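Local coordinates for protein alpha-/beta-galactoside alpha-2,3-sialyltransferase (Photobacterium phosphoreum, PDB 2ZWI) that probably transfers sialic acid from CMP-sialic acid to galactosides through an alpha-2,3 linkage, using a GT-B-type glycosyltransferase fold that binds CMP, at residues Q22-N27 with S208-K213; M198-F203 with A307-D312. One frame throughout, in Å; residues are numbered along the deposited sequence.

Interaction 1 of 2, residues Q22-N27 with S208-K213; sequences QIINEN and SQQKNK
Two antiparallel surface helices meet here, the last turn of helix 14-26 and the first turns of helix 208-218, and Ile24 packs on Gln210 and Lys213 at the point of contact. The segment axes come within 9.8 Å and run at 162° to each other, nearly antiparallel; Ile24 faces Gln210 and Lys213, three residues apart on the facing helix. Its two branches divide the work. CG2, anti to the backbone N, lies 3.6 Å from CB of Gln210, whereas CG1 of Ile24 runs past the aliphatic part of Lys213, reaching CD at 3.9 Å. Ile24 points one way and its two partners the other, so they overlap alongside rather than end to end.

Gln210 adds a direct polar link. Its chain is extended beyond CG, which carries the amide across to the other backbone, where NE2 donates to O of Ile24 over 3.3 Å. The bond is nearly straight at 172° and lies in the amide plane of Gln210, yet the donor stands 45° out of the carbonyl plane. The same NE2 donates to a water 2.8 Å away, which can probably donate onward to OD1 of Asn25. OE1 of Gln210 takes the backbone N-H of Asn207, which fixes the other end of the amide.

In this GT-B family protein, helix 14-26 follows strand 3-10, the first in chain order of the seven-stranded parallel sheet, and the contact joins it to the helix after strand 195-197, the last in chain order and at one edge of the sheet. Asn27, with positive phi, is the first residue beyond the helical turn. Its ND2 is linked to NZ of Lys213 through a second water, 3.0 Å from each nitrogen, while Lys213 also touches Leu46, Ser49 and Ile50 of helix 44-50.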
loop_
_atom_site.group_PDB
_atom_site.type_symbol
_atom_site.label_atom_id
_atom_site.label_comp_id
_atom_site.label_asym_id
_atom_site.label_seq_id
_atom_site.Cartn_x
_atom_site.Cartn_y
_atom_site.Cartn_z
ATOM N N GLN A 22 -9.588 4.162 -8.065
ATOM C CA GLN A 22 -10.929 3.568 -8.167
ATOM C C GLN A 22 -12.034 4.616 -8.340
ATOM O O GLN A 22 -12.959 4.430 -9.146
ATOM C CB GLN A 22 -11.224 2.694 -6.938
ATOM C CG GLN A 22 -10.203 1.571 -6.698
ATOM C CD GLN A 22 -10.456 0.335 -7.546
ATOM O OE1 GLN A 22 -10.369 0.372 -8.774
ATOM N NE2 GLN A 22 -10.757 -0.779 -6.883
ATOM N N ILE A 23 -11.944 5.709 -7.582
ATOM C CA ILE A 23 -12.895 6.821 -7.698
ATOM C C ILE A 23 -12.900 7.302 -9.148
ATOM O O ILE A 23 -13.960 7.413 -9.760
ATOM C CB ILE A 23 -12.542 8.011 -6.760
ATOM C CG1 ILE A 23 -12.892 7.680 -5.301
ATOM C CG2 ILE A 23 -13.240 9.312 -7.236
ATOM C CD1 ILE A 23 -12.236 8.628 -4.252
ATOM N N ILE A 24 -11.705 7.531 -9.690
ATOM C CA ILE A 24 -11.536 8.017 -11.067
ATOM C C ILE A 24 -12.058 6.991 -12.080
ATOM O O ILE A 24 -12.758 7.354 -13.028
ATOM C CB ILE A 24 -10.058 8.390 -11.349
ATOM C CG1 ILE A 24 -9.606 9.555 -10.457
ATOM C CG2 ILE A 24 -9.830 8.717 -12.820
ATOM C CD1 ILE A 24 -8.068 9.597 -10.267
ATOM N N ASN A 25 -11.743 5.715 -11.859
ATOM C CA ASN A 25 -12.149 4.664 -12.781
ATOM C C ASN A 25 -13.662 4.509 -12.810
ATOM O O ASN A 25 -14.263 4.397 -13.882
ATOM C CB ASN A 25 -11.509 3.323 -12.410
ATOM C CG ASN A 25 -11.764 2.249 -13.453
ATOM O OD1 ASN A 25 -11.424 2.416 -14.624
ATOM N ND2 ASN A 25 -12.358 1.143 -13.030
ATOM N N GLU A 26 -14.271 4.523 -11.627
ATOM C CA GLU A 26 -15.714 4.318 -11.502
ATOM C C GLU A 26 -16.553 5.517 -11.911
ATOM O O GLU A 26 -17.664 5.335 -12.393
ATOM C CB GLU A 26 -16.072 3.895 -10.085
ATOM C CG GLU A 26 -15.753 2.447 -9.817
ATOM C CD GLU A 26 -15.656 2.136 -8.341
ATOM O OE1 GLU A 26 -14.869 1.235 -7.989
ATOM O OE2 GLU A 26 -16.353 2.783 -7.534
ATOM N N ASN A 27 -16.039 6.730 -11.698
ATOM C CA ASN A 27 -16.754 7.963 -12.061
ATOM C C ASN A 27 -18.217 7.940 -11.566
ATOM O O ASN A 27 -19.157 8.209 -12.317
ATOM C CB ASN A 27 -16.659 8.197 -13.583
ATOM C CG ASN A 27 -17.046 9.619 -14.004
ATOM O OD1 ASN A 27 -17.662 9.807 -15.059
ATOM N ND2 ASN A 27 -16.682 10.615 -13.198
ATOM N N SER A 208 -7.901 11.138 -21.169
ATOM C CA SER A 208 -7.092 12.261 -20.687
ATOM C C SER A 208 -7.601 12.881 -19.393
ATOM O O SER A 208 -6.817 13.138 -18.482
ATOM C CB SER A 208 -6.973 13.341 -21.763
ATOM O OG SER A 208 -5.876 13.065 -22.602
ATOM N N GLN A 209 -8.910 13.112 -19.320
ATOM C CA GLN A 209 -9.541 13.737 -18.161
ATOM C C GLN A 209 -9.328 12.923 -16.881
ATOM O O GLN A 209 -9.121 13.491 -15.801
ATOM C CB GLN A 209 -11.042 13.934 -18.416
ATOM C CG GLN A 209 -11.809 14.569 -17.255
ATOM C CD GLN A 209 -13.303 14.730 -17.541
ATOM O OE1 GLN A 209 -14.133 14.723 -16.618
ATOM N NE2 GLN A 209 -13.652 14.869 -18.824
ATOM N N GLN A 210 -9.400 11.598 -17.018
ATOM C CA GLN A 210 -9.158 10.676 -15.917
ATOM C C GLN A 210 -7.706 10.739 -15.478
ATOM O O GLN A 210 -7.416 10.818 -14.288
ATOM C CB GLN A 210 -9.517 9.243 -16.321
ATOM C CG GLN A 210 -11.003 8.973 -16.361
ATOM C CD GLN A 210 -11.316 7.612 -16.942
ATOM O OE1 GLN A 210 -10.994 7.328 -18.092
ATOM N NE2 GLN A 210 -11.938 6.758 -16.142
ATOM N N LYS A 211 -6.799 10.711 -16.447
ATOM C CA LYS A 211 -5.366 10.818 -16.165
ATOM C C LYS A 211 -5.046 12.122 -15.437
ATOM O O LYS A 211 -4.330 12.120 -14.425
ATOM C CB LYS A 211 -4.555 10.690 -17.453
ATOM C CG LYS A 211 -4.552 9.282 -18.031
ATOM C CD LYS A 211 -3.648 9.186 -19.237
ATOM C CE LYS A 211 -3.846 7.872 -19.969
ATOM N NZ LYS A 211 -2.954 7.811 -21.162
ATOM N N ASN A 212 -5.604 13.221 -15.947
ATOM C CA ASN A 212 -5.445 14.547 -15.340
ATOM C C ASN A 212 -5.983 14.630 -13.920
ATOM O O ASN A 212 -5.347 15.230 -13.046
ATOM C CB ASN A 212 -6.084 15.637 -16.216
ATOM C CG ASN A 212 -5.336 15.845 -17.518
ATOM O OD1 ASN A 212 -4.125 15.613 -17.601
ATOM N ND2 ASN A 212 -6.056 16.292 -18.548
ATOM N N LYS A 213 -7.140 14.010 -13.687
ATOM C CA LYS A 213 -7.691 13.908 -12.340
ATOM C C LYS A 213 -6.739 13.191 -11.377
ATOM O O LYS A 213 -6.634 13.575 -10.209
ATOM C CB LYS A 213 -9.053 13.211 -12.359
ATOM C CG LYS A 213 -9.881 13.449 -11.101
ATOM C CD LYS A 213 -11.336 12.959 -11.252
ATOM C CE LYS A 213 -12.090 13.793 -12.274
ATOM N NZ LYS A 213 -13.568 13.664 -12.115
HETATM O O HOH W 1 -12.775 4.183 -16.726
HETATM O O HOH W 2 -14.603 11.025 -11.046
#

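Interaction 2 of 2, residues M198-F203 with A307-D312; sequences MKWDYF and ALIMTD
A backbone carbonyl oxygen sits over an aromatic face: O of Met310 stands 3.3 Å above the plane of the Phe203 ring, offset toward its rim. CA of Thr311 shares that face in a CH-pi contact, 4.2 Å from the centroid and 18° off the ring normal. A water bridges the same junction, donating to O of Met310 and to O of Trp200, both at 2.6 Å, and accepting from N of Phe203.

The Met310 side chain enters between aromatic groups. With CG anti to the backbone N (chi1 -163°) and bends at chi2 and chi3, it brings CE into apolar contact 3.4 Å from CE3 of Trp200. SD makes oblique Met-aromatic contacts with two rings, 5.3 Å from the centroid of the six-membered ring of Trp200 and 5.1 Å from that of Tyr202. CG2 of Ile309 packs on the indole at 3.7 Å from CE3. The helix ends here in a Schellman motif with Asp312 as C-prime residue, and OG1 and N of Thr311 both donate to O of Ala307, from opposite faces of its plane.

Helix 305-310 carries the CMP-binding Phe305 and Glu306 at its start, Trp200 and Met310 reach helix 14-26, and Phe214 of helix 208-218 touches Met310 and Thr311.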
loop_
_atom_site.group_PDB
_atom_site.type_symbol
_atom_site.label_atom_id
_atom_site.label_comp_id
_atom_site.label_asym_id
_atom_site.label_seq_id
_atom_site.Cartn_x
_atom_site.Cartn_y
_atom_site.Cartn_z
ATOM N N MET A 198 -4.714 -6.177 -6.437
ATOM C CA MET A 198 -4.530 -4.764 -6.788
ATOM C C MET A 198 -4.022 -4.647 -8.217
ATOM O O MET A 198 -3.056 -5.332 -8.600
ATOM C CB MET A 198 -3.552 -4.061 -5.849
ATOM C CG MET A 198 -4.155 -3.617 -4.539
ATOM S SD MET A 198 -2.931 -2.722 -3.578
ATOM C CE MET A 198 -3.766 -2.504 -2.021
ATOM N N LYS A 199 -4.688 -3.801 -9.003
ATOM C CA LYS A 199 -4.295 -3.551 -10.392
ATOM C C LYS A 199 -3.551 -2.227 -10.542
ATOM O O LYS A 199 -3.779 -1.279 -9.782
ATOM C CB LYS A 199 -5.509 -3.590 -11.329
ATOM C CG LYS A 199 -6.281 -4.909 -11.277
ATOM C CD LYS A 199 -5.404 -6.134 -11.561
ATOM C CE LYS A 199 -5.084 -6.269 -13.041
ATOM N NZ LYS A 199 -4.678 -7.665 -13.367
ATOM N N TRP A 200 -2.660 -2.172 -11.527
ATOM C CA TRP A 200 -1.794 -1.014 -11.725
ATOM C C TRP A 200 -1.777 -0.533 -13.185
ATOM O O TRP A 200 -0.989 0.346 -13.562
ATOM C CB TRP A 200 -0.375 -1.323 -11.219
ATOM C CG TRP A 200 -0.312 -1.611 -9.713
ATOM C CD1 TRP A 200 -0.250 -2.837 -9.110
ATOM C CD2 TRP A 200 -0.310 -0.644 -8.646
ATOM N NE1 TRP A 200 -0.211 -2.696 -7.739
ATOM C CE2 TRP A 200 -0.248 -1.363 -7.427
ATOM C CE3 TRP A 200 -0.346 0.755 -8.602
ATOM C CZ2 TRP A 200 -0.233 -0.733 -6.181
ATOM C CZ3 TRP A 200 -0.341 1.392 -7.355
ATOM C CH2 TRP A 200 -0.270 0.642 -6.162
ATOM N N ASP A 201 -2.674 -1.085 -13.989
ATOM C CA ASP A 201 -2.706 -0.810 -15.431
ATOM C C ASP A 201 -3.921 0.030 -15.820
ATOM O O ASP A 201 -4.359 -0.006 -16.970
ATOM C CB ASP A 201 -2.700 -2.132 -16.209
ATOM C CG ASP A 201 -3.885 -3.028 -15.864
ATOM O OD1 ASP A 201 -4.700 -2.672 -14.980
ATOM O OD2 ASP A 201 -4.013 -4.103 -16.488
ATOM N N TYR A 202 -4.463 0.769 -14.856
ATOM C CA TYR A 202 -5.619 1.637 -15.095
ATOM C C TYR A 202 -5.382 2.666 -16.200
ATOM O O TYR A 202 -6.295 2.967 -16.979
ATOM C CB TYR A 202 -6.036 2.351 -13.799
ATOM C CG TYR A 202 -6.685 1.436 -12.788
ATOM C CD1 TYR A 202 -5.929 0.814 -11.792
ATOM C CD2 TYR A 202 -8.061 1.188 -12.826
ATOM C CE1 TYR A 202 -6.520 -0.034 -10.865
ATOM C CE2 TYR A 202 -8.663 0.343 -11.902
ATOM C CZ TYR A 202 -7.889 -0.260 -10.919
ATOM O OH TYR A 202 -8.484 -1.109 -10.007
ATOM N N PHE A 203 -4.163 3.195 -16.280
ATOM C CA PHE A 203 -3.852 4.235 -17.269
ATOM C C PHE A 203 -3.983 3.761 -18.719
ATOM O O PHE A 203 -4.115 4.572 -19.626
ATOM C CB PHE A 203 -2.476 4.861 -17.010
ATOM C CG PHE A 203 -2.524 6.100 -16.156
ATOM C CD1 PHE A 203 -3.253 6.122 -14.962
ATOM C CD2 PHE A 203 -1.819 7.245 -16.531
ATOM C CE1 PHE A 203 -3.304 7.283 -14.169
ATOM C CE2 PHE A 203 -1.852 8.405 -15.734
ATOM C CZ PHE A 203 -2.595 8.420 -14.555
ATOM N N ALA A 307 2.727 6.101 -7.089
ATOM C CA ALA A 307 2.378 7.118 -8.095
ATOM C C ALA A 307 3.176 6.929 -9.398
ATOM O O ALA A 307 2.629 7.090 -10.494
ATOM C CB ALA A 307 2.549 8.531 -7.536
ATOM N N LEU A 308 4.457 6.571 -9.271
ATOM C CA LEU A 308 5.283 6.208 -10.420
ATOM C C LEU A 308 4.729 4.983 -11.128
ATOM O O LEU A 308 4.730 4.910 -12.362
ATOM C CB LEU A 308 6.736 5.917 -10.012
ATOM C CG LEU A 308 7.538 6.987 -9.261
ATOM C CD1 LEU A 308 8.981 6.532 -9.043
ATOM C CD2 LEU A 308 7.494 8.295 -9.995
ATOM N N ILE A 309 4.296 4.002 -10.341
ATOM C CA ILE A 309 3.739 2.782 -10.910
ATOM C C ILE A 309 2.451 3.099 -11.678
ATOM O O ILE A 309 2.292 2.690 -12.832
ATOM C CB ILE A 309 3.482 1.690 -9.835
ATOM C CG1 ILE A 309 4.799 1.281 -9.157
ATOM C CG2 ILE A 309 2.821 0.475 -10.480
ATOM C CD1 ILE A 309 4.623 0.556 -7.822
ATOM N N MET A 310 1.535 3.812 -11.030
ATOM C CA MET A 310 0.203 4.043 -11.600
ATOM C C MET A 310 0.275 4.864 -12.894
ATOM O O MET A 310 -0.508 4.628 -13.826
ATOM C CB MET A 310 -0.738 4.696 -10.573
ATOM C CG MET A 310 -2.221 4.604 -10.943
ATOM S SD MET A 310 -2.797 2.906 -11.130
ATOM C CE MET A 310 -3.210 2.480 -9.443
ATOM N N THR A 311 1.238 5.790 -12.953
ATOM C CA THR A 311 1.418 6.669 -14.110
ATOM C C THR A 311 2.310 6.063 -15.204
ATOM O O THR A 311 2.642 6.734 -16.185
ATOM C CB THR A 311 1.915 8.096 -13.701
ATOM O OG1 THR A 311 3.190 8.028 -13.047
ATOM C CG2 THR A 311 0.915 8.777 -12.788
ATOM N N ASP A 312 2.675 4.788 -15.029
ATOM C CA ASP A 312 3.559 4.050 -15.930
ATOM C C ASP A 312 4.905 4.766 -16.154
ATOM O O ASP A 312 5.370 4.893 -17.287
ATOM C CB ASP A 312 2.836 3.743 -17.261
ATOM C CG ASP A 312 3.546 2.691 -18.100
ATOM O OD1 ASP A 312 3.348 2.713 -19.330
ATOM O OD2 ASP A 312 4.303 1.852 -17.553
HETATM O O HOH W 3 -1.807 2.511 -14.727
HETATM O O HOH W 4 2.203 0.170 -14.666
#

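How the interactions relate
From the N terminus the chain passes first through 22-27, at the end of helix 14-26, then 198-203 in the loop after strand 195-197, then 208-213, and finally 307-312. Interaction 1 closes a loop of 180 intervening residues and interaction 2 one of 103; because their segments alternate, the loops cross. With centres 12 Å apart, the contacts touch: OH of Tyr202 probably hydrogen-bonds OE1 of Gln22. Interaction 1 joins helices 14-26 and 208-218, which follow the first and last strands, in chain order, of the seven-stranded sheet; interaction 2 joins the loop between strand 195-197 and helix 208-218 to helix 305-310, whose first residues bind CMP.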